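Local coordinates for possible substrate binding protein of ABC transporter system (Rhodopseudomonas palustris, PDB 3N0X) that probably captures branched-chain amino acids or related small ligands as the solute-binding component of an ABC transport system, at residues N133-G138 with R359-E364; N125-A130 with V158-E163; I7-G12 with K22-G27. All blocks are in the same frame, centred on the assembly; numbering follows the deposited sequence.

In the fold
The three contacts sample both lobes of a periplasmic-binding-protein fold. Contacts 1 and 2 share helix 126-137, one near its C-terminal end and the other at its start, and their centres are about 12 Å apart. They meet directly: Ala134 CB lies 3.3 Å from Phe161 O, and Ile137 CD1 lies 4.1 Å from Phe161 CZ. Contact 3 belongs to the other lobe, across the chain's centre, with its centre about 29 Å from that of contact 1 and about 27 Å from that of contact 2. Nearest atoms of contacts 2 and 3 remain about 14 Å apart. In this family the ligand is normally held in the cleft between the lobes.

Contact 1: N133-G138 with R359-E364; sequences NAVAIG and RELKIE
Leu361 projects from strand 359-361 onto helix 126-137 and meets Val135 and Ala136 near the helix's C-terminal end. Its CA-CB bond points at the helix, and both of its methyl groups take part. CD1 reaches the step between the two helical residues: it is 4.1 Å from Ala136 N, with Ala136 CB and Val135 CG1 only slightly farther. The other branch, CD2, lies 4.1 Å from that same Val135 CG1, so one valine methyl touches both branches of the leucine.

Val135 offers CG1 because its first torsion of 168° sets this methyl opposite the backbone N. The valine and leucine side chains lie alongside one another, pointing opposite ways. Ala136 contributes only a methyl and its backbone N, and this small residue probably lets Leu361 CD1 come up to the backbone. The CA atoms of Ala136 and Leu361 are 7.6 Å apart.

Both partners have further neighbours. Leu361 shares backbone hydrogen bonding with Met339, as part of the antiparallel pairing of strands 359-361 and 335-345, and His341 of the latter strand also touches Ala136. Elsewhere on the helix, Ala134 and Ile137 pack against helix 152-165, while Asn133 OD1 accepts from Ala253 N and Trp206 NE1.

The contact joins an antiparallel sheet to a helix of the lobe mainly through aliphatic groups, with the Ala136 backbone N lying against one leucine methyl. About 115 Å² is buried, counting both sides, with no polar bond between the segments; the contact is small and non-directional, so its cohesion is probably van der Waals and hydrophobic.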
# COMPACT_ATOMS: atom_id res chain seq x y z
N ASN A 133 1.25 -11.43 1.92
CA ASN A 133 1.79 -12.48 1.05
C ASN A 133 2.03 -13.80 1.77
O ASN A 133 1.70 -14.86 1.27
CB ASN A 133 3.04 -11.98 0.32
CG ASN A 133 2.68 -11.19 -0.91
OD1 ASN A 133 2.59 -11.77 -2.02
ND2 ASN A 133 2.43 -9.89 -0.76
N ALA A 134 2.59 -13.73 2.98
CA ALA A 134 2.85 -14.94 3.76
C ALA A 134 1.55 -15.65 4.12
O ALA A 134 1.46 -16.87 4.01
CB ALA A 134 3.65 -14.60 5.03
N VAL A 135 0.54 -14.88 4.54
CA VAL A 135 -0.75 -15.44 4.90
C VAL A 135 -1.45 -16.01 3.65
O VAL A 135 -2.12 -17.07 3.73
CB VAL A 135 -1.62 -14.36 5.62
CG1 VAL A 135 -3.08 -14.81 5.76
CG2 VAL A 135 -0.97 -14.00 6.97
N ALA A 136 -1.26 -15.36 2.50
CA ALA A 136 -1.87 -15.83 1.27
C ALA A 136 -1.32 -17.21 0.86
O ALA A 136 -2.10 -18.14 0.60
CB ALA A 136 -1.63 -14.83 0.13
N ILE A 137 0.01 -17.35 0.83
CA ILE A 137 0.61 -18.54 0.22
C ILE A 137 1.08 -19.61 1.20
O ILE A 137 1.37 -20.72 0.82
CB ILE A 137 1.76 -18.15 -0.73
CG1 ILE A 137 3.01 -17.67 0.03
CG2 ILE A 137 1.27 -17.07 -1.74
CD1 ILE A 137 4.24 -17.37 -0.89
N GLY A 138 1.18 -19.24 2.47
CA GLY A 138 1.65 -20.18 3.49
C GLY A 138 0.58 -21.14 3.97
O GLY A 138 -0.44 -20.74 4.51
N ARG A 359 -8.91 -15.20 -2.23
CA ARG A 359 -9.49 -14.97 -0.91
C ARG A 359 -9.23 -13.53 -0.52
O ARG A 359 -8.14 -13.02 -0.79
CB ARG A 359 -8.83 -15.86 0.15
CG ARG A 359 -9.56 -15.84 1.51
CD ARG A 359 -8.72 -16.51 2.61
NE ARG A 359 -9.31 -16.28 3.94
CZ ARG A 359 -10.35 -16.96 4.43
NH1 ARG A 359 -10.95 -17.91 3.71
NH2 ARG A 359 -10.81 -16.69 5.65
N GLU A 360 -10.23 -12.91 0.13
CA GLU A 360 -10.02 -11.62 0.80
C GLU A 360 -9.43 -11.91 2.18
O GLU A 360 -10.03 -12.61 2.97
CB GLU A 360 -11.33 -10.85 0.97
CG GLU A 360 -11.13 -9.51 1.70
CD GLU A 360 -12.43 -8.79 1.98
OE1 GLU A 360 -13.50 -9.29 1.55
OE2 GLU A 360 -12.39 -7.74 2.68
N LEU A 361 -8.24 -11.39 2.45
CA LEU A 361 -7.65 -11.56 3.76
C LEU A 361 -8.17 -10.42 4.63
O LEU A 361 -7.76 -9.26 4.49
CB LEU A 361 -6.14 -11.55 3.66
CG LEU A 361 -5.52 -12.48 2.62
CD1 LEU A 361 -3.99 -12.30 2.55
CD2 LEU A 361 -5.86 -13.94 2.93
N LYS A 362 -9.08 -10.77 5.53
CA LYS A 362 -9.73 -9.83 6.43
C LYS A 362 -8.75 -9.35 7.50
O LYS A 362 -7.72 -9.98 7.76
CB LYS A 362 -10.94 -10.50 7.08
CG LYS A 362 -11.97 -11.04 6.08
CD LYS A 362 -12.72 -9.92 5.37
N ILE A 363 -9.10 -8.25 8.14
CA ILE A 363 -8.22 -7.63 9.13
C ILE A 363 -7.71 -8.61 10.17
O ILE A 363 -6.52 -8.63 10.49
CB ILE A 363 -8.91 -6.41 9.78
CG1 ILE A 363 -8.93 -5.23 8.79
CG2 ILE A 363 -8.19 -6.00 11.08
CD1 ILE A 363 -9.93 -4.16 9.10
N GLU A 364 -8.61 -9.45 10.69
CA GLU A 364 -8.20 -10.37 11.76
C GLU A 364 -7.33 -11.54 11.31
O GLU A 364 -6.83 -12.31 12.15
CB GLU A 364 -9.38 -10.92 12.55
CG GLU A 364 -10.69 -10.96 11.82
CD GLU A 364 -11.27 -9.57 11.54
OE1 GLU A 364 -11.47 -8.73 12.46
OE2 GLU A 364 -11.53 -9.32 10.37

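Contact 2: N125-A130 with V158-E163; sequences NSSQDA and VAAFKE
Ala130 and Ala160 face each other where two helices of an alpha/beta lobe pack. The second helix, 152-165, forms the beta-alpha-beta crossover between parallel strands 142-149 and 171-178. Over the short segments the axes approach to 8.4 Å with a signed crossing angle of -47°. The alanines at the crossing, Ala130 and Ala160, are consistent with this spacing.

Apolar packing centres on the methyls: Ala130 CB lies 4.1 Å from Ala160 CB and 4.3 Å from Phe161 CB. Ser127 OG is instead a polar atom resting 3.9 Å from Ala160 CB while hydrogen-bonded to Asp108 OD2.

The aromatic approach is edge-on: Ala130 O lies near the plane of the Phe161 ring, 3.5 Å from CD2. CG opposite the backbone N (chi1 177°) brings this CD2 edge to helix 126-137. The ring also stacks with Trp206, and its side chain touches Ile144 and Thr146 of strand 142-149.

Polar bonding lies within the first segment, where Asn125 and Gln128 form a capping box at the start of helix 126-137. Asn125 N donates to Gln128 OE1 in the carbonyl plane; in return, Gln128 N donates to Asn125 OD1 at 2.8 Å, with a C=O...donor angle of 165°.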
# COMPACT_ATOMS: atom_id res chain seq x y z
N ASN A 125 1.25 -0.24 4.87
CA ASN A 125 2.69 -0.22 5.07
C ASN A 125 3.36 -1.45 4.48
O ASN A 125 2.69 -2.42 4.09
CB ASN A 125 3.09 0.04 6.55
CG ASN A 125 2.69 -1.05 7.50
OD1 ASN A 125 2.78 -2.24 7.19
ND2 ASN A 125 2.25 -0.66 8.70
N SER A 126 4.69 -1.39 4.33
CA SER A 126 5.43 -2.48 3.69
C SER A 126 5.31 -3.80 4.46
O SER A 126 5.30 -4.87 3.87
CB SER A 126 6.88 -2.07 3.49
OG SER A 126 6.97 -1.07 2.50
N SER A 127 5.18 -3.72 5.78
CA SER A 127 4.88 -4.93 6.57
C SER A 127 3.54 -5.57 6.19
O SER A 127 3.46 -6.81 6.08
CB SER A 127 4.97 -4.70 8.08
OG SER A 127 6.34 -4.61 8.46
N GLN A 128 2.49 -4.76 5.98
CA GLN A 128 1.21 -5.30 5.50
C GLN A 128 1.39 -6.02 4.15
O GLN A 128 0.84 -7.12 3.95
CB GLN A 128 0.14 -4.22 5.45
CG GLN A 128 -0.43 -3.89 6.88
CD GLN A 128 -1.27 -2.61 6.87
OE1 GLN A 128 -0.82 -1.58 6.37
NE2 GLN A 128 -2.45 -2.68 7.44
N ASP A 129 2.17 -5.43 3.24
CA ASP A 129 2.43 -6.12 1.97
C ASP A 129 3.06 -7.52 2.21
O ASP A 129 2.56 -8.54 1.76
CB ASP A 129 3.30 -5.25 1.06
CG ASP A 129 2.49 -4.19 0.31
OD1 ASP A 129 1.27 -4.38 0.12
OD2 ASP A 129 3.11 -3.21 -0.16
N ALA A 130 4.13 -7.56 2.99
CA ALA A 130 4.86 -8.79 3.17
C ALA A 130 4.05 -9.83 3.93
O ALA A 130 4.02 -10.99 3.56
CB ALA A 130 6.22 -8.48 3.90
N VAL A 158 11.36 -9.42 4.16
CA VAL A 158 11.47 -10.87 4.39
C VAL A 158 11.33 -11.18 5.87
O VAL A 158 10.69 -12.16 6.23
CB VAL A 158 12.74 -11.48 3.80
CG1 VAL A 158 12.91 -12.97 4.26
CG2 VAL A 158 12.74 -11.39 2.27
N ALA A 159 11.86 -10.32 6.75
CA ALA A 159 11.68 -10.56 8.17
C ALA A 159 10.22 -10.62 8.55
O ALA A 159 9.78 -11.49 9.31
CB ALA A 159 12.44 -9.49 9.02
N ALA A 160 9.43 -9.68 8.04
CA ALA A 160 7.98 -9.62 8.33
C ALA A 160 7.24 -10.84 7.76
O ALA A 160 6.37 -11.44 8.41
CB ALA A 160 7.39 -8.32 7.81
N PHE A 161 7.59 -11.18 6.53
CA PHE A 161 7.05 -12.36 5.87
C PHE A 161 7.33 -13.62 6.69
O PHE A 161 6.42 -14.43 6.89
CB PHE A 161 7.68 -12.44 4.44
CG PHE A 161 7.30 -13.63 3.63
CD1 PHE A 161 8.03 -14.81 3.70
CD2 PHE A 161 6.23 -13.56 2.73
CE1 PHE A 161 7.69 -15.90 2.91
CE2 PHE A 161 5.91 -14.64 1.91
CZ PHE A 161 6.62 -15.84 2.02
N LYS A 162 8.60 -13.79 7.12
CA LYS A 162 9.07 -14.98 7.86
C LYS A 162 8.34 -15.14 9.18
O LYS A 162 7.90 -16.22 9.53
CB LYS A 162 10.58 -14.87 8.08
CG LYS A 162 11.24 -15.94 8.94
CD LYS A 162 12.74 -15.63 8.95
CE LYS A 162 13.56 -16.67 9.66
NZ LYS A 162 15.00 -16.30 9.50
N GLU A 163 8.15 -14.04 9.88
CA GLU A 163 7.43 -14.11 11.15
C GLU A 163 5.97 -14.53 10.94
O GLU A 163 5.46 -15.39 11.68
CB GLU A 163 7.60 -12.81 11.92
CG GLU A 163 6.85 -12.75 13.25
CD GLU A 163 7.29 -13.79 14.29
OE1 GLU A 163 8.44 -14.30 14.25
OE2 GLU A 163 6.45 -14.10 15.17

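Contact 3: I7-G12 with K22-G27; sequences IALIYG and KQTETG
The Tyr11 ring presents its edge to Glu25, whose OE1 lies near the ring plane, while Leu9 CD2 sits over one ring face, 3.7 Å above the plane and displaced toward the rim. Ring and carboxylate planes are 77° apart. Tyr11 OH donates to Glu25 OE1 over 2.8 Å, meeting the oxygen from 52° out of the carboxylate plane. The Glu25 side chain is extended, CG opposite its backbone N, which carries OE1 to the phenol; its CB also packs 3.8 Å from Tyr11 CE2.

A phenylalanine here in place of Tyr11 would probably leave Glu25 OE1 without its phenol donor and the carboxylate freer to turn.

Leu9 divides its two methyls between neighbouring helical residues: CD2 is 3.8 Å from Glu25 CB, and CD1 is 4.0 Å from Thr24 CG2.

Strand 5-11 and helix 18-35 begin a beta-alpha-beta crossover completed, after the short strand 41-42, by the parallel neighbour 45-53. Their short segments run nearly antiparallel, at 160°, with axes 9.4 Å apart. Strand 5-11 lies between strands 45-53 and 76-79; Thr51 of the former touches both Tyr11 and Glu25, and Phe284 of helix 283-302 packs on Thr24.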
# COMPACT_ATOMS: atom_id res chain seq x y z
N ILE A 7 -8.49 21.13 3.58
CA ILE A 7 -7.65 19.91 3.51
C ILE A 7 -6.50 20.17 2.57
O ILE A 7 -6.69 20.57 1.44
CB ILE A 7 -8.47 18.70 2.96
CG1 ILE A 7 -9.68 18.45 3.84
CG2 ILE A 7 -7.59 17.44 2.87
CD1 ILE A 7 -10.72 17.44 3.23
N ALA A 8 -5.28 19.96 3.07
CA ALA A 8 -4.10 20.08 2.27
C ALA A 8 -3.69 18.72 1.74
O ALA A 8 -3.64 17.76 2.51
CB ALA A 8 -2.93 20.69 3.11
N LEU A 9 -3.43 18.62 0.44
CA LEU A 9 -2.84 17.44 -0.13
C LEU A 9 -1.41 17.74 -0.55
O LEU A 9 -1.16 18.62 -1.40
CB LEU A 9 -3.63 16.97 -1.37
CG LEU A 9 -2.97 15.84 -2.17
CD1 LEU A 9 -2.93 14.54 -1.34
CD2 LEU A 9 -3.71 15.65 -3.53
N ILE A 10 -0.45 17.02 0.03
CA ILE A 10 0.95 17.15 -0.33
C ILE A 10 1.21 15.95 -1.20
O ILE A 10 0.89 14.83 -0.84
CB ILE A 10 1.85 17.10 0.91
CG1 ILE A 10 1.33 17.99 2.05
CG2 ILE A 10 3.32 17.46 0.58
CD1 ILE A 10 1.08 19.43 1.71
N TYR A 11 1.80 16.17 -2.36
CA TYR A 11 2.01 15.11 -3.36
C TYR A 11 3.12 15.46 -4.34
O TYR A 11 3.45 16.63 -4.52
CB TYR A 11 0.71 14.79 -4.11
CG TYR A 11 0.07 15.84 -5.03
CD1 TYR A 11 0.29 17.21 -4.92
CD2 TYR A 11 -0.87 15.41 -5.95
CE1 TYR A 11 -0.35 18.09 -5.77
CE2 TYR A 11 -1.51 16.28 -6.78
CZ TYR A 11 -1.28 17.62 -6.68
OH TYR A 11 -1.96 18.53 -7.48
N GLY A 12 3.70 14.42 -4.96
CA GLY A 12 4.80 14.63 -5.88
C GLY A 12 4.28 14.84 -7.28
O GLY A 12 4.53 14.02 -8.19
N LYS A 22 -1.01 12.24 -9.40
CA LYS A 22 -2.24 12.66 -10.06
C LYS A 22 -3.40 11.70 -9.70
O LYS A 22 -4.55 12.15 -9.51
CB LYS A 22 -2.05 12.78 -11.59
CG LYS A 22 -1.14 13.93 -12.03
N GLN A 23 -3.09 10.40 -9.59
CA GLN A 23 -4.11 9.43 -9.20
C GLN A 23 -4.57 9.61 -7.76
O GLN A 23 -5.75 9.45 -7.45
CB GLN A 23 -3.63 8.00 -9.40
CG GLN A 23 -3.46 7.62 -10.86
CD GLN A 23 -3.06 6.17 -11.07
OE1 GLN A 23 -2.57 5.50 -10.16
NE2 GLN A 23 -3.24 5.69 -12.29
N THR A 24 -3.63 9.94 -6.85
CA THR A 24 -3.99 10.22 -5.48
C THR A 24 -5.01 11.36 -5.46
O THR A 24 -6.02 11.27 -4.78
CB THR A 24 -2.79 10.62 -4.66
OG1 THR A 24 -1.84 9.56 -4.60
CG2 THR A 24 -3.22 10.98 -3.21
N GLU A 25 -4.73 12.43 -6.19
CA GLU A 25 -5.63 13.60 -6.22
C GLU A 25 -7.00 13.21 -6.77
O GLU A 25 -8.02 13.58 -6.20
CB GLU A 25 -5.02 14.77 -6.99
CG GLU A 25 -5.92 15.97 -7.00
CD GLU A 25 -5.33 17.19 -7.67
OE1 GLU A 25 -4.27 17.10 -8.30
OE2 GLU A 25 -5.99 18.26 -7.60
N THR A 26 -7.03 12.47 -7.87
CA THR A 26 -8.32 11.99 -8.40
C THR A 26 -9.12 11.21 -7.34
O THR A 26 -10.33 11.43 -7.17
CB THR A 26 -8.11 11.13 -9.64
OG1 THR A 26 -7.48 11.93 -10.65
CG2 THR A 26 -9.44 10.54 -10.17
N GLY A 27 -8.45 10.30 -6.63
CA GLY A 27 -9.13 9.50 -5.59
C GLY A 27 -9.63 10.37 -4.46
O GLY A 27 -10.76 10.16 -3.94